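Gamma-glutamyl-gamma-aminobutyrate hydrolase PuuD (Escherichia coli, PDB 6VTV) hydrolyses the gamma-glutamyl linkage of gamma-glutamyl-gamma-aminobutyrate, releasing glutamate and 4-aminobutanoate in the last step of putrescine breakdown to 4-aminobutanoate. Local coordinates at residues L49-A54 and D91-R96; S76-H81 and I117-Q122; Y83-D88 and G190-S195; L98-I103 and L121-V126; V212-I215 and F219-G222. One frame throughout, in Å; residues are numbered along the deposited sequence.

Contact 1: L49-A54 and D91-R96; sequences LPHALA and DADPGR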
# COMPACT_ATOMS: atom_id res chain seq x y z
N LEU B 49 -0.42 0.02 -4.78
CA LEU B 49 -0.42 1.17 -5.67
C LEU B 49 -1.45 2.20 -5.23
O LEU B 49 -2.66 1.94 -5.32
CB LEU B 49 -0.70 0.73 -7.11
CG LEU B 49 0.14 -0.45 -7.62
CD1 LEU B 49 -0.33 -0.89 -9.00
CD2 LEU B 49 1.62 -0.10 -7.63
N PRO B 50 -1.03 3.38 -4.76
CA PRO B 50 -2.00 4.42 -4.41
C PRO B 50 -2.68 5.00 -5.64
O PRO B 50 -2.18 4.92 -6.76
CB PRO B 50 -1.15 5.48 -3.69
CG PRO B 50 0.18 4.84 -3.44
CD PRO B 50 0.35 3.78 -4.47
N HIS B 51 -3.83 5.63 -5.40
CA HIS B 51 -4.64 6.18 -6.48
C HIS B 51 -3.95 7.33 -7.20
O HIS B 51 -4.27 7.59 -8.36
CB HIS B 51 -5.99 6.66 -5.93
CG HIS B 51 -6.84 5.56 -5.37
ND1 HIS B 51 -7.98 5.79 -4.64
CD2 HIS B 51 -6.71 4.21 -5.44
CE1 HIS B 51 -8.52 4.64 -4.28
NE2 HIS B 51 -7.77 3.67 -4.75
N ALA B 52 -3.01 8.01 -6.55
CA ALA B 52 -2.29 9.09 -7.21
C ALA B 52 -1.45 8.60 -8.38
O ALA B 52 -1.11 9.39 -9.26
CB ALA B 52 -1.40 9.83 -6.20
N LEU B 53 -1.11 7.31 -8.40
CA LEU B 53 -0.35 6.74 -9.50
C LEU B 53 -1.14 6.66 -10.80
O LEU B 53 -0.56 6.35 -11.84
CB LEU B 53 0.16 5.35 -9.12
CG LEU B 53 1.12 5.33 -7.94
CD1 LEU B 53 1.72 3.94 -7.76
CD2 LEU B 53 2.22 6.37 -8.12
N ALA B 54 -2.45 6.94 -10.76
CA ALA B 54 -3.24 6.98 -11.98
C ALA B 54 -2.80 8.11 -12.90
O ALA B 54 -3.20 8.13 -14.07
CB ALA B 54 -4.72 7.13 -11.65
N ASP B 91 -21.60 3.72 -1.66
CA ASP B 91 -20.21 3.32 -1.53
C ASP B 91 -19.47 3.38 -2.86
O ASP B 91 -19.27 2.35 -3.51
CB ASP B 91 -20.10 1.92 -0.93
CG ASP B 91 -20.94 1.76 0.33
OD1 ASP B 91 -20.93 2.69 1.17
OD2 ASP B 91 -21.61 0.72 0.47
N ALA B 92 -19.07 4.57 -3.27
CA ALA B 92 -18.26 4.76 -4.47
C ALA B 92 -16.81 5.03 -4.09
O ALA B 92 -16.51 5.51 -2.99
CB ALA B 92 -18.80 5.91 -5.32
N ASP B 93 -15.91 4.71 -5.01
CA ASP B 93 -14.48 4.98 -4.85
C ASP B 93 -13.97 5.50 -6.18
O ASP B 93 -13.33 4.78 -6.95
CB ASP B 93 -13.72 3.72 -4.41
CG ASP B 93 -12.28 4.01 -3.99
OD1 ASP B 93 -11.67 3.14 -3.33
OD2 ASP B 93 -11.76 5.10 -4.32
N PRO B 94 -14.24 6.78 -6.48
CA PRO B 94 -13.82 7.32 -7.79
C PRO B 94 -12.33 7.25 -8.03
O PRO B 94 -11.90 7.07 -9.18
CB PRO B 94 -14.33 8.77 -7.73
CG PRO B 94 -15.45 8.74 -6.73
CD PRO B 94 -14.99 7.76 -5.69
N GLY B 95 -11.52 7.38 -6.98
CA GLY B 95 -10.08 7.29 -7.15
C GLY B 95 -9.64 5.91 -7.61
O GLY B 95 -8.81 5.79 -8.52
N ARG B 96 -10.19 4.86 -7.00
CA ARG B 96 -9.86 3.51 -7.45
C ARG B 96 -10.37 3.26 -8.87
O ARG B 96 -9.67 2.63 -9.67
CB ARG B 96 -10.45 2.47 -6.49
CG ARG B 96 -10.63 1.10 -7.13
CD ARG B 96 -10.28 -0.04 -6.20
NE ARG B 96 -10.29 -1.31 -6.92
CZ ARG B 96 -10.12 -2.50 -6.35
NH1 ARG B 96 -9.94 -2.59 -5.04
NH2 ARG B 96 -10.14 -3.60 -7.10
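His51 lays its imidazole against the first turn of helix 94-109, at the capped N-terminus of a helix in the alpha/beta fold of class I glutamine amidotransferases. The histidine stands in the 3-10 turn 51-54 that follows strand 45-49. Packing carries most of the contact. One ring face covers the peptide that joins Gly95 to Arg96, with Gly95 C at 3.4 Å from His51 ND1 and displaced toward the rim of the ring. Beyond it, Arg96 CB comes within 3.4 Å of His51 NE2. His51 CG lies anti to its carbonyl carbon (chi1 -64°), which swings the ring out of the turn and onto the helix; Gly95, with no side chain, lets the backbones come to 5.6 Å between the CA atoms of His51 and Gly95.

The polar groups have other engagements. Asp93 is the N-cap: its OD2 accepts from Arg96 N at 3.1 Å in a nearly straight bond (166°) that arrives from above the carboxylate plane. OD1 of Asp93 takes the backbone N of Arg20, and His51 NE2 is held by Met18 O, so both side chains are also tied to strand 13-23. The guanidinium of Arg96 leads away from the histidine to Glu123 and Pro72 O.

Segment 49-54 also meets the dimer partner: Pro50, Ala52 and Leu53 pack on Leu36, Ile40 and Leu45 of the second subunit, respectively. Between the segments, the imidazole and the Asp93 carboxylate are inclined by 57°, and His51 CE1 approaches Asp93 OD2 to 3.3 Å.

Contact 2: S76-H81 and I117-Q122; sequences SNVQPH and ICRGLQ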
# COMPACT_ATOMS: atom_id res chain seq x y z
N SER B 76 -16.83 -1.19 -2.25
CA SER B 76 -17.26 -0.15 -3.17
C SER B 76 -17.68 -0.73 -4.51
O SER B 76 -17.24 -1.81 -4.91
CB SER B 76 -16.13 0.86 -3.37
OG SER B 76 -15.15 0.35 -4.26
N ASN B 77 -18.56 0.00 -5.19
CA ASN B 77 -19.04 -0.34 -6.52
C ASN B 77 -18.52 0.67 -7.54
O ASN B 77 -18.27 1.83 -7.20
CB ASN B 77 -20.57 -0.39 -6.58
CG ASN B 77 -21.16 -1.23 -5.47
OD1 ASN B 77 -20.90 -2.43 -5.38
ND2 ASN B 77 -21.99 -0.61 -4.63
N VAL B 78 -18.36 0.21 -8.78
CA VAL B 78 -17.92 1.09 -9.85
C VAL B 78 -18.99 2.15 -10.11
O VAL B 78 -20.20 1.87 -10.04
CB VAL B 78 -17.64 0.27 -11.12
CG1 VAL B 78 -17.17 1.16 -12.26
CG2 VAL B 78 -16.60 -0.81 -10.82
N GLN B 79 -18.55 3.37 -10.38
CA GLN B 79 -19.49 4.44 -10.71
C GLN B 79 -20.27 4.08 -11.96
O GLN B 79 -19.67 3.72 -12.98
CB GLN B 79 -18.75 5.76 -10.91
CG GLN B 79 -18.10 6.32 -9.66
CD GLN B 79 -17.09 7.41 -9.96
OE1 GLN B 79 -17.32 8.58 -9.68
NE2 GLN B 79 -15.96 7.02 -10.55
N PRO B 80 -21.61 4.16 -11.93
CA PRO B 80 -22.40 3.72 -13.09
C PRO B 80 -22.13 4.50 -14.36
O PRO B 80 -22.38 3.97 -15.45
CB PRO B 80 -23.85 3.90 -12.61
CG PRO B 80 -23.76 3.87 -11.12
CD PRO B 80 -22.46 4.53 -10.78
N HIS B 81 -21.62 5.73 -14.27
CA HIS B 81 -21.35 6.50 -15.48
C HIS B 81 -20.16 5.97 -16.26
O HIS B 81 -19.98 6.35 -17.42
CB HIS B 81 -21.13 7.98 -15.13
CG HIS B 81 -19.76 8.29 -14.61
ND1 HIS B 81 -19.45 8.23 -13.27
CD2 HIS B 81 -18.63 8.67 -15.24
CE1 HIS B 81 -18.18 8.55 -13.10
NE2 HIS B 81 -17.66 8.82 -14.28
N ILE B 117 -10.41 -9.76 -8.67
CA ILE B 117 -11.27 -10.42 -7.70
C ILE B 117 -12.47 -9.53 -7.41
O ILE B 117 -12.30 -8.35 -7.05
CB ILE B 117 -10.52 -10.75 -6.40
CG1 ILE B 117 -9.44 -11.81 -6.65
CG2 ILE B 117 -11.49 -11.21 -5.31
CD1 ILE B 117 -8.65 -12.19 -5.41
N CYS B 118 -13.67 -10.09 -7.57
CA CYS B 118 -14.94 -9.44 -7.21
C CYS B 118 -15.09 -8.08 -7.88
O CYS B 118 -15.47 -8.01 -9.05
CB CYS B 118 -15.05 -9.31 -5.68
SG CYS B 118 -16.67 -8.74 -5.10
N ARG B 119 -14.79 -6.99 -7.16
CA ARG B 119 -14.83 -5.68 -7.79
C ARG B 119 -13.86 -5.60 -8.97
O ARG B 119 -14.13 -4.88 -9.94
CB ARG B 119 -14.51 -4.58 -6.77
CG ARG B 119 -14.76 -3.17 -7.30
CD ARG B 119 -13.84 -2.17 -6.62
NE ARG B 119 -14.50 -0.89 -6.42
CZ ARG B 119 -14.42 0.14 -7.26
NH1 ARG B 119 -13.70 0.03 -8.37
NH2 ARG B 119 -15.05 1.27 -7.00
N GLY B 120 -12.74 -6.32 -8.89
CA GLY B 120 -11.81 -6.33 -10.01
C GLY B 120 -12.42 -6.92 -11.27
O GLY B 120 -12.21 -6.40 -12.37
N LEU B 121 -13.17 -8.02 -11.13
CA LEU B 121 -13.88 -8.57 -12.28
C LEU B 121 -14.83 -7.54 -12.87
O LEU B 121 -14.89 -7.36 -14.09
CB LEU B 121 -14.64 -9.84 -11.87
CG LEU B 121 -15.65 -10.40 -12.89
CD1 LEU B 121 -15.62 -11.92 -12.89
CD2 LEU B 121 -17.07 -9.91 -12.61
N GLN B 122 -15.59 -6.85 -12.00
CA GLN B 122 -16.49 -5.80 -12.48
C GLN B 122 -15.71 -4.66 -13.10
O GLN B 122 -16.19 -4.03 -14.06
CB GLN B 122 -17.36 -5.31 -11.32
CG GLN B 122 -18.20 -6.41 -10.68
CD GLN B 122 -18.80 -6.00 -9.35
OE1 GLN B 122 -18.48 -4.94 -8.81
NE2 GLN B 122 -19.67 -6.85 -8.81
O HOH W 1 -19.07 -2.50 -9.02
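Arg119 drives its guanidinium into Ser76 from the first turn of helix 119-127, immediately after Cys118, the predicted nucleophile. Cys118 follows strand 114-117 and occupies the N-cap position with a positive phi (55°), consistent with the nucleophile elbow of this family.

The tight part of the contact is the serine. Its OG accepts from Arg119 NE at 2.6 Å, a bent bond whose acceptor is tilted from the guanidinium plane, and also receives a weak bond from Arg119 NH2 at 2.9 Å. A further weak bond joins Arg119 NE to the carbonyl Ser76 O at 3.3 Å. Ser76 carries OG between its backbone N and carbonyl carbon (chi1 77°), which leaves the hydroxyl facing the arginine. Val78 closes over one face of the guanidinium, CG2 lying 3.9 Å from Arg119 NH1. That same NH1 also makes salt bridges to Glu123 and Asp97.

The rest of the interface is looser. Between Val78 and Gln122 the backbones keep apart, 7.5 Å from CA to CA, and a water fills in between the Val78 backbone and the Gln122 side chain: it accepts from Val78 N at 2.8 Å and donates to Gln122 OE1. Asn77 turns its CB away from the helix, and its ND2 has a weak bond to Pro90 O.

Gripped by a hydroxyl, a carbonyl and two carboxylates, the guanidinium is probably fully charged and has little freedom to rotate. The arrangement thus ties the loop 76-81 to the helix start beside the nucleophile through directional polar bonds, while a single water bridges Val78 and Gln122.

Contact 3: Y83-D88 and G190-S195; sequences YGENGD and GAKVVS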
# COMPACT_ATOMS: atom_id res chain seq x y z
N TYR B 83 -19.85 2.95 -17.29
CA TYR B 83 -20.43 2.11 -18.33
C TYR B 83 -21.72 2.71 -18.88
O TYR B 83 -22.63 1.98 -19.28
CB TYR B 83 -20.65 0.68 -17.84
CG TYR B 83 -21.39 0.53 -16.52
CD1 TYR B 83 -20.72 0.62 -15.31
CD2 TYR B 83 -22.75 0.27 -16.50
CE1 TYR B 83 -21.39 0.46 -14.11
CE2 TYR B 83 -23.43 0.12 -15.30
CZ TYR B 83 -22.74 0.22 -14.11
OH TYR B 83 -23.41 0.07 -12.92
N GLY B 84 -21.80 4.04 -18.90
CA GLY B 84 -22.85 4.73 -19.63
C GLY B 84 -24.20 4.82 -18.96
O GLY B 84 -25.19 5.13 -19.63
N GLU B 85 -24.28 4.59 -17.65
CA GLU B 85 -25.53 4.68 -16.93
C GLU B 85 -25.56 5.92 -16.05
O GLU B 85 -24.52 6.49 -15.71
CB GLU B 85 -25.77 3.42 -16.08
CG GLU B 85 -25.92 2.15 -16.91
CD GLU B 85 -26.65 1.05 -16.18
OE1 GLU B 85 -27.21 1.33 -15.10
OE2 GLU B 85 -26.68 -0.09 -16.69
N ASN B 86 -26.76 6.34 -15.69
CA ASN B 86 -26.97 7.55 -14.91
C ASN B 86 -27.29 7.21 -13.46
O ASN B 86 -27.72 6.10 -13.13
CB ASN B 86 -28.10 8.40 -15.52
CG ASN B 86 -27.74 8.95 -16.88
OD1 ASN B 86 -28.25 8.50 -17.90
ND2 ASN B 86 -26.85 9.94 -16.90
N GLY B 87 -27.07 8.19 -12.59
CA GLY B 87 -27.27 8.01 -11.17
C GLY B 87 -26.04 7.47 -10.47
O GLY B 87 -25.00 7.19 -11.08
N ASP B 88 -26.16 7.32 -9.16
CA ASP B 88 -25.08 6.81 -8.33
C ASP B 88 -25.54 5.56 -7.58
O ASP B 88 -26.72 5.20 -7.59
CB ASP B 88 -24.59 7.87 -7.34
CG ASP B 88 -25.67 8.36 -6.39
OD1 ASP B 88 -26.84 7.93 -6.53
OD2 ASP B 88 -25.36 9.17 -5.49
N GLY B 190 -23.13 -7.39 -10.34
CA GLY B 190 -22.58 -8.45 -11.17
C GLY B 190 -22.57 -8.04 -12.63
O GLY B 190 -23.10 -6.99 -13.01
N ALA B 191 -21.95 -8.89 -13.44
CA ALA B 191 -21.84 -8.62 -14.87
C ALA B 191 -23.21 -8.68 -15.53
O ALA B 191 -23.98 -9.62 -15.31
CB ALA B 191 -20.89 -9.62 -15.52
N LYS B 192 -23.52 -7.66 -16.32
CA LYS B 192 -24.76 -7.64 -17.09
C LYS B 192 -24.45 -7.96 -18.55
O LYS B 192 -24.77 -9.05 -19.04
CB LYS B 192 -25.46 -6.28 -16.98
CG LYS B 192 -26.79 -6.21 -17.70
CD LYS B 192 -27.65 -5.07 -17.18
CE LYS B 192 -26.96 -3.72 -17.37
NZ LYS B 192 -27.74 -2.61 -16.77
N VAL B 193 -23.83 -7.01 -19.25
CA VAL B 193 -23.35 -7.22 -20.61
C VAL B 193 -21.84 -7.42 -20.55
O VAL B 193 -21.13 -6.64 -19.91
CB VAL B 193 -23.72 -6.03 -21.52
CG1 VAL B 193 -22.84 -6.02 -22.76
CG2 VAL B 193 -25.18 -6.09 -21.90
N VAL B 194 -21.36 -8.47 -21.21
CA VAL B 194 -19.93 -8.75 -21.31
C VAL B 194 -19.50 -8.48 -22.74
O VAL B 194 -20.12 -8.97 -23.69
CB VAL B 194 -19.62 -10.20 -20.89
CG1 VAL B 194 -18.21 -10.57 -21.30
CG2 VAL B 194 -19.79 -10.35 -19.38
N SER B 195 -18.44 -7.68 -22.89
CA SER B 195 -17.97 -7.29 -24.21
C SER B 195 -17.50 -8.51 -25.00
O SER B 195 -17.07 -9.51 -24.42
CB SER B 195 -16.83 -6.28 -24.08
OG SER B 195 -16.38 -5.84 -25.35
O HOH W 2 -27.78 -1.88 -13.83
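Lys192 belongs to a classic beta bulge, in which it and Val193 both face Ser131, and its side chain reaches Glu85 in the long loop between strand 68-71 and helix 94-109. The bulge belongs to the region of strand 190-191, which pairs antiparallel with strand 132-133 in a small two-stranded sheet.

Across the segments a single salt bridge makes the contact. Lys192 NZ donates to Glu85 OE2 at 2.7 Å and uses the syn lone pair, the one on the side of the other carboxylate oxygen. The two side chains approach from opposite directions. Lys192 leaves the backbone with CG anti to its N and then turns at chi3 (61°), a bend that brings the ammonium round to the carboxylate; beyond CG the glutamate chain is extended. A water spans the pair as well, accepting from Lys192 NZ at 3.0 Å and donating only weakly to Glu85 OE1.

The other oxygen has a charged partner of its own: Glu85 OE1 forms a salt bridge with Arg134, whose guanidinium also binds Asn86 O and Asp88 O. Two cations therefore share the carboxylate and should favour its ionised form. Within the loop, Glu85 N probably hydrogen-bonds Pro80 O. Gly84, with positive phi, makes the turn from Tyr83 to Glu85, and Tyr83 packs on Ser131, Leu132 and Arg134.

This is a surface bridge between loop and bulge, away from the predicted catalytic residues. The carboxylate also borders the phenol ring, Glu85 OE2 lying in the ring plane at its edge, 3.5 Å from Tyr83 CE2.

Contact 4: L98-I103 and L121-V126; sequences LLSMAI and LQELVV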
# COMPACT_ATOMS: atom_id res chain seq x y z
N LEU B 98 -10.55 5.44 -11.23
CA LEU B 98 -9.58 6.09 -12.11
C LEU B 98 -8.34 5.22 -12.31
O LEU B 98 -7.91 4.99 -13.44
CB LEU B 98 -9.21 7.45 -11.55
CG LEU B 98 -8.66 8.49 -12.52
CD1 LEU B 98 -9.72 8.90 -13.53
CD2 LEU B 98 -8.13 9.69 -11.76
N LEU B 99 -7.77 4.73 -11.20
CA LEU B 99 -6.56 3.92 -11.30
C LEU B 99 -6.84 2.58 -11.96
O LEU B 99 -6.04 2.11 -12.79
CB LEU B 99 -5.95 3.72 -9.91
CG LEU B 99 -4.70 2.83 -9.85
CD1 LEU B 99 -3.58 3.43 -10.68
CD2 LEU B 99 -4.26 2.60 -8.41
N SER B 100 -7.96 1.94 -11.61
CA SER B 100 -8.27 0.62 -12.16
C SER B 100 -8.46 0.69 -13.67
O SER B 100 -7.90 -0.13 -14.41
CB SER B 100 -9.53 0.06 -11.49
OG SER B 100 -9.29 -0.22 -10.13
N MET B 101 -9.25 1.65 -14.15
CA MET B 101 -9.46 1.77 -15.59
C MET B 101 -8.15 2.03 -16.32
O MET B 101 -7.90 1.45 -17.38
CB MET B 101 -10.47 2.89 -15.88
CG MET B 101 -11.87 2.64 -15.34
SD MET B 101 -12.61 1.12 -15.94
CE MET B 101 -12.87 0.24 -14.40
N ALA B 102 -7.31 2.90 -15.77
CA ALA B 102 -6.06 3.25 -16.44
C ALA B 102 -5.10 2.07 -16.47
O ALA B 102 -4.48 1.78 -17.51
CB ALA B 102 -5.41 4.46 -15.77
N ILE B 103 -4.96 1.36 -15.35
CA ILE B 103 -3.96 0.30 -15.29
C ILE B 103 -4.43 -0.95 -16.02
O ILE B 103 -3.60 -1.73 -16.51
CB ILE B 103 -3.58 0.01 -13.83
CG1 ILE B 103 -2.20 -0.65 -13.76
CG2 ILE B 103 -4.63 -0.87 -13.15
CD1 ILE B 103 -1.54 -0.54 -12.41
N LEU B 121 -13.17 -8.02 -11.13
CA LEU B 121 -13.88 -8.57 -12.28
C LEU B 121 -14.83 -7.54 -12.87
O LEU B 121 -14.89 -7.36 -14.09
CB LEU B 121 -14.64 -9.84 -11.87
CG LEU B 121 -15.65 -10.40 -12.89
CD1 LEU B 121 -15.62 -11.92 -12.89
CD2 LEU B 121 -17.07 -9.91 -12.61
N GLN B 122 -15.59 -6.85 -12.00
CA GLN B 122 -16.49 -5.80 -12.48
C GLN B 122 -15.71 -4.66 -13.10
O GLN B 122 -16.19 -4.03 -14.06
CB GLN B 122 -17.36 -5.31 -11.32
CG GLN B 122 -18.20 -6.41 -10.68
CD GLN B 122 -18.80 -6.00 -9.35
OE1 GLN B 122 -18.48 -4.94 -8.81
NE2 GLN B 122 -19.67 -6.85 -8.81
N GLU B 123 -14.51 -4.36 -12.59
CA GLU B 123 -13.65 -3.38 -13.24
C GLU B 123 -13.21 -3.87 -14.62
O GLU B 123 -13.16 -3.09 -15.57
CB GLU B 123 -12.44 -3.08 -12.36
CG GLU B 123 -12.76 -2.21 -11.16
CD GLU B 123 -11.64 -2.18 -10.14
OE1 GLU B 123 -10.76 -3.06 -10.19
OE2 GLU B 123 -11.64 -1.27 -9.28
N LEU B 124 -12.89 -5.17 -14.73
CA LEU B 124 -12.51 -5.73 -16.03
C LEU B 124 -13.65 -5.63 -17.03
O LEU B 124 -13.44 -5.26 -18.19
CB LEU B 124 -12.08 -7.19 -15.85
CG LEU B 124 -10.63 -7.56 -16.13
CD1 LEU B 124 -10.51 -9.06 -16.37
CD2 LEU B 124 -10.08 -6.79 -17.32
N VAL B 125 -14.86 -5.96 -16.60
CA VAL B 125 -16.01 -5.94 -17.50
C VAL B 125 -16.28 -4.52 -17.98
O VAL B 125 -16.53 -4.29 -19.17
CB VAL B 125 -17.24 -6.55 -16.80
CG1 VAL B 125 -18.50 -6.30 -17.62
CG2 VAL B 125 -17.04 -8.04 -16.57
N VAL B 126 -16.22 -3.55 -17.07
CA VAL B 126 -16.51 -2.17 -17.45
C VAL B 126 -15.39 -1.59 -18.31
O VAL B 126 -15.63 -0.85 -19.26
CB VAL B 126 -16.78 -1.32 -16.20
CG1 VAL B 126 -16.88 0.16 -16.56
CG2 VAL B 126 -18.05 -1.78 -15.51
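The carboxylate of Glu123 is the flat group between helices 94-109 and 119-127, and Ser100 sits above its plane: Ser100 CB lies 3.4 Å from Glu123 CD, while Ser100 OG is 2.7 Å from Glu123 OE2. The hydroxyl thus meets OE2 from above the plane. Whether its proton goes there is not settled, because Arg96 O, one turn back on the same helix, is also an acceptor for it. Near the plane, at the carboxylate edge, Arg96 and Arg119 form salt bridges with the same OE2. Two positive charges around one buried carboxylate probably keep it ionised.

The two helices are joined through strand 114-117. Helix 94-109 is the connection of a beta-alpha-beta crossover between the parallel strands 68-71 and 114-117, and helix 119-127 leads away from the predicted nucleophile Cys118. Locally the axes pass at 9.8 Å with a crossing angle of -59°, and the backbones are nearest at Ser100 and Glu123, their CA atoms 6.8 Å apart.

Beside the polar pair, Met101 supplies the apolar part. Its chain bends at chi2 (-58°) and again at chi3, curling the methyl toward helix 119-127, where Met101 CE reaches Glu123 O at 3.5 Å and packs on Glu123 CB at 3.9 Å. The sulfur makes a longer approach, Met101 SD standing 4.4 Å from Val126 CG1. Val126 in turn touches Tyr83 and Leu132, and Ser100 rests on Val17 of strand 13-23.

Contact 5: V212-I215 and F219-G222; sequences VSVI and FALG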
# COMPACT_ATOMS: atom_id res chain seq x y z
N VAL B 212 -14.48 -14.19 -16.02
CA VAL B 212 -14.22 -13.77 -17.39
C VAL B 212 -12.72 -13.79 -17.63
O VAL B 212 -11.91 -13.87 -16.70
CB VAL B 212 -14.79 -12.37 -17.70
CG1 VAL B 212 -16.30 -12.38 -17.68
CG2 VAL B 212 -14.24 -11.35 -16.70
N SER B 213 -12.35 -13.72 -18.91
CA SER B 213 -10.95 -13.57 -19.29
C SER B 213 -10.87 -12.83 -20.61
O SER B 213 -11.78 -12.93 -21.45
CB SER B 213 -10.23 -14.92 -19.38
OG SER B 213 -10.52 -15.58 -20.60
N VAL B 214 -9.79 -12.08 -20.80
CA VAL B 214 -9.61 -11.28 -22.00
C VAL B 214 -9.08 -12.18 -23.12
O VAL B 214 -8.05 -12.84 -22.96
CB VAL B 214 -8.67 -10.10 -21.75
CG1 VAL B 214 -8.33 -9.41 -23.06
CG2 VAL B 214 -9.29 -9.12 -20.78
N ILE B 215 -9.80 -12.21 -24.24
CA ILE B 215 -9.34 -12.95 -25.41
C ILE B 215 -8.10 -12.28 -25.98
O ILE B 215 -7.96 -11.04 -25.93
CB ILE B 215 -10.46 -13.04 -26.46
CG1 ILE B 215 -11.73 -13.62 -25.83
CG2 ILE B 215 -10.03 -13.87 -27.65
CD1 ILE B 215 -12.95 -13.50 -26.71
N PHE B 219 -2.92 -13.76 -20.01
CA PHE B 219 -3.55 -14.09 -18.73
C PHE B 219 -4.15 -12.80 -18.15
O PHE B 219 -3.47 -12.06 -17.45
CB PHE B 219 -2.57 -14.72 -17.77
CG PHE B 219 -3.21 -15.33 -16.55
CD1 PHE B 219 -3.57 -14.54 -15.47
CD2 PHE B 219 -3.45 -16.69 -16.49
CE1 PHE B 219 -4.16 -15.10 -14.35
CE2 PHE B 219 -4.04 -17.26 -15.38
CZ PHE B 219 -4.39 -16.46 -14.31
N ALA B 220 -5.43 -12.56 -18.46
CA ALA B 220 -6.19 -11.45 -17.88
C ALA B 220 -7.49 -12.05 -17.36
O ALA B 220 -8.50 -12.05 -18.07
CB ALA B 220 -6.42 -10.35 -18.90
N LEU B 221 -7.45 -12.56 -16.13
CA LEU B 221 -8.54 -13.34 -15.57
C LEU B 221 -9.22 -12.57 -14.44
O LEU B 221 -8.56 -11.93 -13.61
CB LEU B 221 -8.02 -14.68 -15.04
CG LEU B 221 -9.00 -15.53 -14.23
CD1 LEU B 221 -10.10 -16.08 -15.12
CD2 LEU B 221 -8.26 -16.66 -13.52
N GLY B 222 -10.54 -12.64 -14.41
CA GLY B 222 -11.31 -12.09 -13.31
C GLY B 222 -12.29 -13.12 -12.78
O GLY B 222 -12.85 -13.91 -13.54
O HOH W 3 -6.59 -13.93 -20.80
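Leu221 has CG anti to its backbone N (chi1 171°) and a chi2 that folds one methyl back, so that CD1 lies 3.3 Å from Val212 O on the neighbouring strand of a beta hairpin. Val214, with CG1 anti to its N, leaves CG2 for Ala220: Val214 CG2 and Ala220 CB are 3.6 Å apart.

The hairpin joins strands 209-214 and 220-223, whose axes run antiparallel 4.8 Å apart. Val212 and Gly222 form a hydrogen-bonded pair, Val212 N to Gly222 O at 3.0 Å and Gly222 N to Val212 O at 2.9 Å. Ser213 and Leu221 make the adjoining non-hydrogen-bonded pair, with CA atoms 4.4 Å apart and both side chains on the face covered by Leu170 of helix 170-174. Ser213 OG is taken by Glu201 of strand 198-203. On the other flank, the backbone of Leu221 hydrogen-bonds those of Ile114 and Ala116, so the hairpin carries the central sheet on from strand 114-117.

Val214 N binds Ala220 O. Where the strands part, a water accepts from Ala220 N at 2.9 Å and lies 2.8 Å from Val214 O.

Contacts 1, 2 and 4 converge on helices 94-109 and 119-127. Their centres lie 7 to 12 Å apart, and Arg96, Arg119 and Glu123 run from one to the next as a charged network beside the predicted nucleophile. Contacts 2 and 4 share Leu121 and Gln122. Along the chain, the segments of contacts 1, 2 and 3 alternate, contact 4 falls between the two segments of contact 3, and contact 5 comes last. Contact 3 is peripheral, about 17 Å from the chain centre, yet Tyr83 meets Val126. Contact 5 lies in the sheet, where Leu121 and Leu124 pack on its backbone. Loops, helices and sheet thus meet around helix 119-127, which starts right after the predicted nucleophile.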